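Local coordinates for enoyl-CoA hydratase/isomerase family protein (Ruegeria pomeroyi, PDB 3L3S) that belongs to the crotonase superfamily and probably acts as a hydro-lyase of the enoyl-CoA hydratase type in fatty acid metabolism, at residues A95-L100 against G119-A124; L20-A25 against R32-A37; R187-P190 against T196-A199. All blocks are in the same frame, centred on the assembly; numbering follows the deposited sequence.

Contact 1: residues A95-L100 against G119-A124; sequences ALMLDL and GLQLMA
In the crotonase core, helix 84-101 packs beside helix 118-124, and Met97 and Leu100 on the first meet Gln121 and Leu122 on the second. The axes of segments 95-100 and 119-124 run nearly parallel, 22° apart, and approach to 10.1 Å, a spacing bridged by side chains, all of them buried. Met97, present as selenomethionine, does most of the bridging. Its CG stands anti to the carbonyl carbon (chi1 -57°), and a bend at chi2 lays the selenium against the backbone opposite, with Met97 SE 3.8 Å from Leu122 CA. The methyl carries on to the leucine branch, Met97 CE to Leu122 CD1 being 3.9 Å, and the two side chains cross at about a right angle. Gln121 extends its chain past the base of Met97, bringing its NE2 to 3.4 Å from Met97 CG. This is packing of an amide on a methylene; the hydrogen bond of that buried nitrogen goes to the hydroxyl of Tyr232 of the second subunit, which also packs on Met97. Nearly one turn further on, Leu100 CD2 meets Leu122 CD1 at 4.0 Å. Met123 O in turn accepts a bond from Arg162 of the third subunit. In crotonase relatives, the helix corresponding to 118-124 starts at the oxyanion hole; here its flank is packed by helix 84-101, within the trimer typical of this fold.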
loop_
_atom_site.group_PDB
_atom_site.type_symbol
_atom_site.label_atom_id
_atom_site.label_comp_id
_atom_site.label_asym_id
_atom_site.label_seq_id
_atom_site.Cartn_x
_atom_site.Cartn_y
_atom_site.Cartn_z
ATOM N N ALA B 95 4.960 23.502 -3.269
ATOM C CA ALA B 95 6.356 23.527 -3.729
ATOM C C ALA B 95 7.321 23.098 -2.622
ATOM O O ALA B 95 8.338 22.461 -2.898
ATOM C CB ALA B 95 6.728 24.912 -4.262
ATOM N N LEU B 96 6.970 23.425 -1.375
ATOM C CA LEU B 96 7.764 23.066 -0.196
ATOM C C LEU B 96 7.639 21.569 0.069
ATOM O O LEU B 96 8.651 20.855 0.149
ATOM C CB LEU B 96 7.296 23.857 1.033
ATOM C CG LEU B 96 7.626 23.363 2.453
ATOM C CD1 LEU B 96 9.090 23.569 2.792
ATOM C CD2 LEU B 96 6.735 24.070 3.454
HETATM N N MSE B 97 6.393 21.105 0.108
HETATM C CA MSE B 97 6.074 19.707 0.380
HETATM C C MSE B 97 6.625 18.735 -0.650
HETATM O O MSE B 97 7.004 17.618 -0.302
HETATM C CB MSE B 97 4.567 19.530 0.529
HETATM C CG MSE B 97 3.946 20.387 1.608
HETATM SE SE MSE B 97 4.599 19.970 3.360
HETATM C CE MSE B 97 3.697 21.378 4.375
ATOM N N LEU B 98 6.739 19.205 -1.895
ATOM C CA LEU B 98 7.279 18.422 -3.007
ATOM C C LEU B 98 8.778 18.254 -2.779
ATOM O O LEU B 98 9.267 17.128 -2.648
ATOM C CB LEU B 98 7.041 19.142 -4.342
ATOM C CG LEU B 98 6.298 18.449 -5.491
ATOM C CD1 LEU B 98 6.257 19.380 -6.708
ATOM C CD2 LEU B 98 6.944 17.112 -5.851
ATOM N N ASP B 99 9.462 19.393 -2.638
ATOM C CA ASP B 99 10.909 19.482 -2.386
ATOM C C ASP B 99 11.365 18.697 -1.150
ATOM O O ASP B 99 12.468 18.160 -1.133
ATOM C CB ASP B 99 11.307 20.950 -2.173
ATOM C CG ASP B 99 11.699 21.663 -3.452
ATOM O OD1 ASP B 99 11.435 21.163 -4.574
ATOM O OD2 ASP B 99 12.282 22.756 -3.319
ATOM N N LEU B 100 10.511 18.676 -0.122
ATOM C CA LEU B 100 10.763 17.986 1.142
ATOM C C LEU B 100 10.627 16.463 1.031
ATOM O O LEU B 100 11.399 15.718 1.648
ATOM C CB LEU B 100 9.842 18.550 2.239
ATOM C CG LEU B 100 9.940 17.982 3.660
ATOM C CD1 LEU B 100 11.326 18.252 4.238
ATOM C CD2 LEU B 100 8.851 18.556 4.542
ATOM N N GLY B 119 -0.464 20.477 8.738
ATOM C CA GLY B 119 0.466 20.076 9.776
ATOM C C GLY B 119 0.705 18.582 9.726
ATOM O O GLY B 119 1.791 18.106 10.084
ATOM N N LEU B 120 -0.308 17.840 9.275
ATOM C CA LEU B 120 -0.185 16.393 9.119
ATOM C C LEU B 120 0.556 16.114 7.803
ATOM O O LEU B 120 1.293 15.150 7.706
ATOM C CB LEU B 120 -1.556 15.710 9.137
ATOM C CG LEU B 120 -1.620 14.179 9.083
ATOM C CD1 LEU B 120 -0.828 13.547 10.218
ATOM C CD2 LEU B 120 -3.054 13.750 9.133
ATOM N N GLN B 121 0.402 17.021 6.838
ATOM C CA GLN B 121 1.062 16.945 5.529
ATOM C C GLN B 121 2.587 17.075 5.667
ATOM O O GLN B 121 3.324 16.302 5.059
ATOM C CB GLN B 121 0.521 18.052 4.615
ATOM C CG GLN B 121 1.193 18.206 3.258
ATOM C CD GLN B 121 0.525 19.234 2.365
ATOM O OE1 GLN B 121 -0.238 20.097 2.821
ATOM N NE2 GLN B 121 0.802 19.140 1.076
ATOM N N LEU B 122 3.028 18.035 6.488
ATOM C CA LEU B 122 4.447 18.314 6.757
ATOM C C LEU B 122 5.122 17.080 7.315
ATOM O O LEU B 122 6.233 16.715 6.906
ATOM C CB LEU B 122 4.585 19.458 7.775
ATOM C CG LEU B 122 5.989 19.982 8.134
ATOM C CD1 LEU B 122 6.585 20.756 6.963
ATOM C CD2 LEU B 122 5.916 20.870 9.378
HETATM N N MSE B 123 4.405 16.434 8.232
HETATM C CA MSE B 123 4.845 15.219 8.890
HETATM C C MSE B 123 4.843 14.072 7.862
HETATM O O MSE B 123 5.826 13.349 7.739
HETATM C CB MSE B 123 3.897 14.901 10.046
HETATM C CG MSE B 123 4.422 13.880 11.009
HETATM SE SE MSE B 123 3.022 12.717 11.692
HETATM C CE MSE B 123 2.672 11.872 9.981
ATOM N N ALA B 124 3.756 13.969 7.097
ATOM C CA ALA B 124 3.605 12.944 6.069
ATOM C C ALA B 124 4.627 13.068 4.941
ATOM O O ALA B 124 5.007 12.061 4.359
ATOM C CB ALA B 124 2.202 12.949 5.515
#

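Contact 2: residues L20-A25 against R32-A37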
loop_
_atom_site.group_PDB
_atom_site.type_symbol
_atom_site.label_atom_id
_atom_site.label_comp_id
_atom_site.label_asym_id
_atom_site.label_seq_id
_atom_site.Cartn_x
_atom_site.Cartn_y
_atom_site.Cartn_z
ATOM N N LEU B 20 15.196 21.665 12.726
ATOM C CA LEU B 20 14.330 22.774 12.375
ATOM C C LEU B 20 13.233 22.806 13.429
ATOM O O LEU B 20 12.356 21.933 13.472
ATOM C CB LEU B 20 13.751 22.577 10.966
ATOM C CG LEU B 20 14.746 22.477 9.794
ATOM C CD1 LEU B 20 14.016 22.306 8.450
ATOM C CD2 LEU B 20 15.632 23.703 9.752
ATOM N N THR B 21 13.352 23.766 14.340
ATOM C CA THR B 21 12.394 23.915 15.423
ATOM C C THR B 21 11.400 25.037 15.103
ATOM O O THR B 21 11.724 26.227 15.191
ATOM C CB THR B 21 13.128 24.107 16.773
ATOM O OG1 THR B 21 13.978 22.977 17.006
ATOM C CG2 THR B 21 12.157 24.203 17.920
ATOM N N LEU B 22 10.203 24.624 14.687
ATOM C CA LEU B 22 9.102 25.517 14.322
ATOM C C LEU B 22 8.697 26.500 15.435
ATOM O O LEU B 22 8.367 26.095 16.554
ATOM C CB LEU B 22 7.885 24.676 13.904
ATOM C CG LEU B 22 7.615 24.280 12.442
ATOM C CD1 LEU B 22 8.790 23.580 11.789
ATOM C CD2 LEU B 22 6.382 23.404 12.403
ATOM N N GLY B 23 8.771 27.795 15.129
ATOM C CA GLY B 23 8.389 28.814 16.095
ATOM C C GLY B 23 6.893 29.099 16.069
ATOM O O GLY B 23 6.103 28.246 15.650
ATOM N N ARG B 24 6.516 30.308 16.500
ATOM C CA ARG B 24 5.122 30.780 16.549
ATOM C C ARG B 24 4.238 29.877 17.413
ATOM O O ARG B 24 3.151 29.444 16.997
ATOM C CB ARG B 24 4.532 30.947 15.129
ATOM C CG ARG B 24 5.096 32.091 14.305
ATOM C CD ARG B 24 4.370 33.408 14.599
ATOM N NE ARG B 24 4.749 34.480 13.676
ATOM C CZ ARG B 24 5.842 35.233 13.789
ATOM N NH1 ARG B 24 6.690 35.042 14.793
ATOM N NH2 ARG B 24 6.087 36.184 12.898
ATOM N N ALA B 25 4.744 29.591 18.616
ATOM C CA ALA B 25 4.079 28.771 19.631
ATOM C C ALA B 25 2.681 29.322 19.956
ATOM O O ALA B 25 2.475 30.534 19.891
ATOM C CB ALA B 25 4.944 28.729 20.887
ATOM N N ARG B 32 2.288 32.161 5.268
ATOM C CA ARG B 32 3.093 32.325 4.060
ATOM C C ARG B 32 4.570 32.575 4.392
ATOM O O ARG B 32 5.459 32.032 3.730
ATOM C CB ARG B 32 2.501 33.423 3.168
ATOM C CG ARG B 32 3.172 33.592 1.800
ATOM C CD ARG B 32 3.195 32.306 0.954
ATOM N NE ARG B 32 4.126 32.436 -0.164
ATOM C CZ ARG B 32 5.428 32.165 -0.104
ATOM N NH1 ARG B 32 5.976 31.729 1.021
ATOM N NH2 ARG B 32 6.190 32.354 -1.169
ATOM N N ALA B 33 4.809 33.283 5.496
ATOM C CA ALA B 33 6.158 33.604 5.959
ATOM C C ALA B 33 6.859 32.400 6.594
ATOM O O ALA B 33 8.086 32.345 6.623
ATOM C CB ALA B 33 6.110 34.778 6.945
HETATM N N MSE B 34 6.068 31.451 7.103
HETATM C CA MSE B 34 6.591 30.233 7.729
HETATM C C MSE B 34 6.982 29.231 6.644
HETATM O O MSE B 34 8.022 28.577 6.744
HETATM C CB MSE B 34 5.563 29.624 8.703
HETATM C CG MSE B 34 5.964 28.293 9.360
HETATM SE SE MSE B 34 7.487 28.373 10.576
HETATM C CE MSE B 34 6.495 28.495 12.242
ATOM N N ILE B 35 6.157 29.146 5.602
ATOM C CA ILE B 35 6.399 28.266 4.459
ATOM C C ILE B 35 7.681 28.720 3.747
ATOM O O ILE B 35 8.514 27.890 3.406
ATOM C CB ILE B 35 5.182 28.265 3.497
ATOM C CG1 ILE B 35 4.009 27.530 4.157
ATOM C CG2 ILE B 35 5.529 27.615 2.140
ATOM C CD1 ILE B 35 2.659 27.844 3.555
ATOM N N ALA B 36 7.851 30.036 3.608
ATOM C CA ALA B 36 9.033 30.624 2.963
ATOM C C ALA B 36 10.285 30.358 3.794
ATOM O O ALA B 36 11.308 29.964 3.246
ATOM C CB ALA B 36 8.844 32.129 2.749
ATOM N N ALA B 37 10.158 30.489 5.121
ATOM C CA ALA B 37 11.259 30.247 6.061
ATOM C C ALA B 37 11.669 28.777 6.045
ATOM O O ALA B 37 12.861 28.463 6.059
ATOM C CB ALA B 37 10.869 30.659 7.468
#
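Met34, a selenomethionine, starts with CG trans to the backbone nitrogen (chi1 177°), then bends at chi2 (66°) and again at chi3 (98°), which aims its terminal methyl at Leu22, Gly23 and Arg24. Almost the whole contact therefore rests on one carbon. Met34 CE comes closest to the backbone just past the end of strand 17-22, 3.4 Å from Gly23 O and 3.7 Å from Gly23 N. The methyl thus packs directly on the main chain of the glycine. Gly23 O is also the acceptor for His28 ND1, so the carbonyl that the methyl touches has its polar partner in the loop leading to the helix. Leu22 adds a looser apolar neighbour, its CG 4.4 Å from Met34 CE. On the other side of the glycine, Arg24, in a left-handed backbone conformation, points its CB toward the helix, 4.3 Å from Met34 CE. Three consecutive residues therefore meet the methyl where the strand gives way to loop. Strand 17-22, helix 32-45 and strand 53-58 form a beta-alpha-beta unit, and this contact joins the end of its first strand to the first turn of its helix. Further along, Leu38 packs on Leu22 and Ala41 on Leu20, continuing the same seam. On another side of the helix, Ile35 packs on Leu89, Cys93 and Leu96, while Arg32 forms a salt bridge with Asp88, so helix 32-45 lies between strand 17-22 and helix 84-101.

Contact 3: residues R187-P190 against T196-A199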
loop_
_atom_site.group_PDB
_atom_site.type_symbol
_atom_site.label_atom_id
_atom_site.label_comp_id
_atom_site.label_asym_id
_atom_site.label_seq_id
_atom_site.Cartn_x
_atom_site.Cartn_y
_atom_site.Cartn_z
ATOM N N ARG B 187 7.304 4.570 14.796
ATOM C CA ARG B 187 7.391 3.937 16.110
ATOM C C ARG B 187 6.829 4.863 17.180
ATOM O O ARG B 187 6.910 6.082 17.048
ATOM C CB ARG B 187 8.861 3.600 16.418
ATOM C CG ARG B 187 9.103 2.525 17.462
ATOM C CD ARG B 187 10.585 2.139 17.517
ATOM N NE ARG B 187 10.845 1.188 18.601
ATOM C CZ ARG B 187 12.051 0.848 19.054
ATOM N NH1 ARG B 187 13.154 1.364 18.518
ATOM N NH2 ARG B 187 12.153 0.018 20.084
ATOM N N ILE B 188 6.212 4.278 18.207
ATOM C CA ILE B 188 5.667 5.044 19.336
ATOM C C ILE B 188 6.650 4.881 20.483
ATOM O O ILE B 188 7.005 3.763 20.851
ATOM C CB ILE B 188 4.281 4.531 19.836
ATOM C CG1 ILE B 188 3.203 4.680 18.759
ATOM C CG2 ILE B 188 3.833 5.339 21.061
ATOM C CD1 ILE B 188 1.916 3.938 19.101
ATOM N N LEU B 189 7.095 6.005 21.035
ATOM C CA LEU B 189 8.038 5.997 22.151
ATOM C C LEU B 189 7.568 6.836 23.345
ATOM O O LEU B 189 6.806 7.796 23.159
ATOM C CB LEU B 189 9.406 6.507 21.680
ATOM C CG LEU B 189 10.170 5.450 20.886
ATOM C CD1 LEU B 189 10.276 5.907 19.449
ATOM C CD2 LEU B 189 11.501 5.143 21.524
ATOM N N PRO B 190 7.957 6.452 24.594
ATOM C CA PRO B 190 7.544 7.246 25.765
ATOM C C PRO B 190 8.151 8.652 25.621
ATOM O O PRO B 190 9.301 8.781 25.186
ATOM C CB PRO B 190 8.138 6.462 26.948
ATOM C CG PRO B 190 9.205 5.586 26.330
ATOM C CD PRO B 190 8.589 5.190 25.034
ATOM N N THR B 196 15.778 11.632 22.537
ATOM C CA THR B 196 17.022 10.859 22.384
ATOM C C THR B 196 16.948 9.890 21.215
ATOM O O THR B 196 17.895 9.790 20.446
ATOM C CB THR B 196 17.391 10.038 23.646
ATOM O OG1 THR B 196 16.264 9.256 24.062
ATOM C CG2 THR B 196 17.844 10.948 24.774
ATOM N N HIS B 197 15.802 9.220 21.071
ATOM C CA HIS B 197 15.564 8.252 19.998
ATOM C C HIS B 197 15.810 8.855 18.615
ATOM O O HIS B 197 16.521 8.266 17.806
ATOM C CB HIS B 197 14.139 7.701 20.072
ATOM C CG HIS B 197 13.860 6.607 19.086
ATOM N ND1 HIS B 197 14.106 5.281 19.363
ATOM C CD2 HIS B 197 13.354 6.642 17.829
ATOM C CE1 HIS B 197 13.765 4.546 18.319
ATOM N NE2 HIS B 197 13.306 5.348 17.376
ATOM N N VAL B 198 15.209 10.022 18.373
ATOM C CA VAL B 198 15.333 10.758 17.116
ATOM C C VAL B 198 16.762 11.264 16.921
ATOM O O VAL B 198 17.331 11.094 15.849
ATOM C CB VAL B 198 14.313 11.934 17.064
ATOM C CG1 VAL B 198 14.538 12.829 15.836
ATOM C CG2 VAL B 198 12.900 11.381 17.035
ATOM N N ALA B 199 17.356 11.809 17.983
ATOM C CA ALA B 199 18.724 12.334 17.939
ATOM C C ALA B 199 19.780 11.260 17.638
ATOM O O ALA B 199 20.709 11.506 16.866
ATOM C CB ALA B 199 19.050 13.064 19.235
#
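This is a surface CH-pi contact, made where Leu189, just past the weakly bonded edge strand 187-188, meets His197 in the helix that follows. Leu189 CD1 is centred over one face of the imidazole, 3.6 Å from the ring centroid and only 10° off the ring normal. The other methyl lies nearer the rim, with Leu189 CD2 3.4 Å from His197 ND1. His197 reaches across with CG trans to the backbone nitrogen (chi1 -175°), and its side chain crosses that of Leu189 at about a right angle. Arg187, its chain extended from CG to NE, comes to the ring edge instead: NH1 lies near the imidazole plane, 3.2 Å from His197 CE1, and the guanidinium and ring planes are 79° apart. The nearby guanidinium would probably disfavour the doubly protonated, cationic form of the histidine. Replacing His197 by an alanine removes the ring, which is likely to leave Leu189 CD1 without the face it covers and the Arg187 guanidinium freer to swing. The ring of Tyr130 also meets His197, and Val198 packs on Ile108 and Leu110. The arrangement is a strand-loop-helix connection at the sheet margin, with helix 194-207 folding back over strands 128-131 and 107-111.

In the fold
The three contacts follow one another along the chain without nesting or crossing. Contact 2 comes first, closing the short loop between strand 17-22 and helix 32-45. Contact 1 opens in the last turns of helix 84-101 and closes, after strands 107-111 and 114-116, within helix 118-124. These two touch: Leu96 CD2 packs on Ile35 CG2 and Leu122 CD2 on Leu22 CD2, both at 4.0 Å, so the two contacts pack against each other, linking the three helices and strand 17-22. Contact 3 closes a short loop late in the chain, its nearest atoms about 9 Å from either of the others. It joins contact 2 through the six-stranded sheet, which both reach.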